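Local coordinates for flagellar protein (Xanthomonas campestris pv. campestris, PDB 3C12) that forms the C-terminal domain of the hook-capping protein FlgD, which is probably required for flagellar hook formation and may act as a scaffold, at residues 112-116 with 117-121. Numbering follows the deposited sequence.
Sequences VTIGS and DGLYL
V112 and L119 pack side chain to side chain on one face of a β-hairpin with a two-residue loop, whose type I turn runs from G115 to G118 and joins strands 98-115 and 118-123. With V112 CG1 anti to the backbone N (chi1 160°), that methyl meets the isopropyl end of L119 roughly at a right angle, 3.3 Å from L119 CD2. The other branch, V112 CG2, lies alongside CD2 of the buried L121 at 3.5 Å. The exposed I114, two residues further along, meets L119 obliquely, its CG1 3.8 Å from L119 CG. V10 packs on V112, L131 on L119, and L9 and V134 on L121.

Between the strands, T113 and Y120 form an antiparallel hydrogen-bonded pair with two nearly straight bonds, Y120 N to T113 O being 2.6 Å. Pairing slackens toward the exposed turn, where G118 N reaches G115 O at 3.3 Å from above the carbonyl plane. On the opposite face, the Y120 ring extends back along its own strand and its OH donates to D117 O (2.8 Å). S116 OG bonds weakly to D117 OD1. Apolar packing and the T113-Y120 pair thus probably hold the strands together, while the turn relies on the G115-G118 bonds and the Y120 hydroxyl.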
ATOM      1  N   VAL A 112     -21.503   6.707  -0.399  1.00 50.26           N
ATOM      2  CA  VAL A 112     -20.734   7.352  -1.445  1.00 51.26           C
ATOM      3  C   VAL A 112     -21.101   8.826  -1.515  1.00 51.38           C
ATOM      4  O   VAL A 112     -22.268   9.200  -1.366  1.00 50.93           O
ATOM      5  CB  VAL A 112     -20.992   6.684  -2.822  1.00 50.78           C
ATOM      6  CG1 VAL A 112     -20.604   7.628  -3.950  1.00 50.91           C
ATOM      7  CG2 VAL A 112     -20.191   5.403  -2.924  1.00 51.27           C
ATOM      8  N   THR A 113     -20.092   9.662  -1.720  1.00 51.45           N
ATOM      9  CA  THR A 113     -20.313  11.087  -1.833  1.00 51.74           C
ATOM     10  C   THR A 113     -19.741  11.605  -3.136  1.00 53.84           C
ATOM     11  O   THR A 113     -18.667  11.198  -3.579  1.00 53.07           O
ATOM     12  CB  THR A 113     -19.684  11.860  -0.663  1.00 50.42           C
ATOM     13  OG1 THR A 113     -20.437  11.615   0.535  1.00 49.22           O
ATOM     14  CG2 THR A 113     -19.673  13.349  -0.965  1.00 46.47           C
ATOM     15  N   ILE A 114     -20.488  12.502  -3.758  1.00 56.67           N
ATOM     16  CA  ILE A 114     -20.074  13.095  -5.009  1.00 58.41           C
ATOM     17  C   ILE A 114     -19.990  14.593  -4.785  1.00 60.73           C
ATOM     18  O   ILE A 114     -21.012  15.283  -4.673  1.00 61.04           O
ATOM     19  CB  ILE A 114     -21.080  12.801  -6.101  1.00 57.00           C
ATOM     20  CG1 ILE A 114     -21.426  11.310  -6.086  1.00 56.72           C
ATOM     21  CG2 ILE A 114     -20.495  13.209  -7.431  1.00 56.99           C
ATOM     22  CD1 ILE A 114     -22.535  10.924  -7.011  1.00 56.05           C
ATOM     23  N   GLY A 115     -18.757  15.083  -4.691  1.00 63.24           N
ATOM     24  CA  GLY A 115     -18.534  16.496  -4.472  1.00 65.41           C
ATOM     25  C   GLY A 115     -17.894  17.106  -5.696  1.00 67.21           C
ATOM     26  O   GLY A 115     -17.864  16.480  -6.762  1.00 67.06           O
ATOM     27  N   SER A 116     -17.385  18.326  -5.543  1.00 68.72           N
ATOM     28  CA  SER A 116     -16.738  19.030  -6.642  1.00 70.42           C
ATOM     29  C   SER A 116     -15.510  18.274  -7.149  1.00 72.39           C
ATOM     30  O   SER A 116     -15.207  18.296  -8.350  1.00 72.92           O
ATOM     31  CB  SER A 116     -16.331  20.445  -6.199  1.00 69.89           C
ATOM     32  OG  SER A 116     -15.422  20.435  -5.112  1.00 68.60           O
ATOM     33  N   ASP A 117     -14.824  17.585  -6.237  1.00 73.53           N
ATOM     34  CA  ASP A 117     -13.608  16.848  -6.575  1.00 74.44           C
ATOM     35  C   ASP A 117     -13.812  15.406  -7.020  1.00 73.39           C
ATOM     36  O   ASP A 117     -12.894  14.588  -6.898  1.00 73.84           O
ATOM     37  CB  ASP A 117     -12.646  16.849  -5.383  1.00 77.29           C
ATOM     38  CG  ASP A 117     -12.402  18.239  -4.829  1.00 80.03           C
ATOM     39  OD1 ASP A 117     -12.426  19.220  -5.621  1.00 80.38           O
ATOM     40  OD2 ASP A 117     -12.172  18.341  -3.597  1.00 82.20           O
ATOM     41  N   GLY A 118     -14.997  15.090  -7.528  1.00 71.60           N
ATOM     42  CA  GLY A 118     -15.258  13.728  -7.966  1.00 69.06           C
ATOM     43  C   GLY A 118     -16.008  12.909  -6.930  1.00 67.10           C
ATOM     44  O   GLY A 118     -16.459  13.443  -5.909  1.00 67.76           O
ATOM     45  N   LEU A 119     -16.133  11.610  -7.189  1.00 64.78           N
ATOM     46  CA  LEU A 119     -16.847  10.711  -6.292  1.00 62.99           C
ATOM     47  C   LEU A 119     -15.932   9.994  -5.288  1.00 62.54           C
ATOM     48  O   LEU A 119     -14.867   9.476  -5.646  1.00 61.70           O
ATOM     49  CB  LEU A 119     -17.635   9.697  -7.120  1.00 61.48           C
ATOM     50  CG  LEU A 119     -18.577   8.780  -6.344  1.00 62.29           C
ATOM     51  CD1 LEU A 119     -19.556   8.122  -7.316  1.00 61.84           C
ATOM     52  CD2 LEU A 119     -17.784   7.734  -5.584  1.00 61.96           C
ATOM     53  N   TYR A 120     -16.374   9.964  -4.029  1.00 62.24           N
ATOM     54  CA  TYR A 120     -15.627   9.337  -2.944  1.00 61.74           C
ATOM     55  C   TYR A 120     -16.421   8.318  -2.153  1.00 60.08           C
ATOM     56  O   TYR A 120     -17.627   8.459  -1.964  1.00 60.60           O
ATOM     57  CB  TYR A 120     -15.099  10.409  -1.992  1.00 65.14           C
ATOM     58  CG  TYR A 120     -14.092  11.299  -2.666  1.00 69.86           C
ATOM     59  CD1 TYR A 120     -14.505  12.317  -3.534  1.00 71.72           C
ATOM     60  CD2 TYR A 120     -12.718  11.040  -2.546  1.00 71.55           C
ATOM     61  CE1 TYR A 120     -13.574  13.053  -4.284  1.00 74.13           C
ATOM     62  CE2 TYR A 120     -11.777  11.761  -3.286  1.00 73.88           C
ATOM     63  CZ  TYR A 120     -12.213  12.765  -4.160  1.00 75.29           C
ATOM     64  OH  TYR A 120     -11.292  13.446  -4.939  1.00 77.10           O
ATOM     65  N   LEU A 121     -15.734   7.279  -1.694  1.00 58.55           N
ATOM     66  CA  LEU A 121     -16.374   6.238  -0.906  1.00 56.35           C
ATOM     67  C   LEU A 121     -16.074   6.530   0.545  1.00 55.05           C
ATOM     68  O   LEU A 121     -14.954   6.907   0.899  1.00 53.67           O
ATOM     69  CB  LEU A 121     -15.816   4.857  -1.244  1.00 56.44           C
ATOM     70  CG  LEU A 121     -15.593   4.492  -2.703  1.00 57.21           C
ATOM     71  CD1 LEU A 121     -15.436   2.983  -2.801  1.00 57.66           C
ATOM     72  CD2 LEU A 121     -16.767   4.954  -3.542  1.00 58.14           C
TER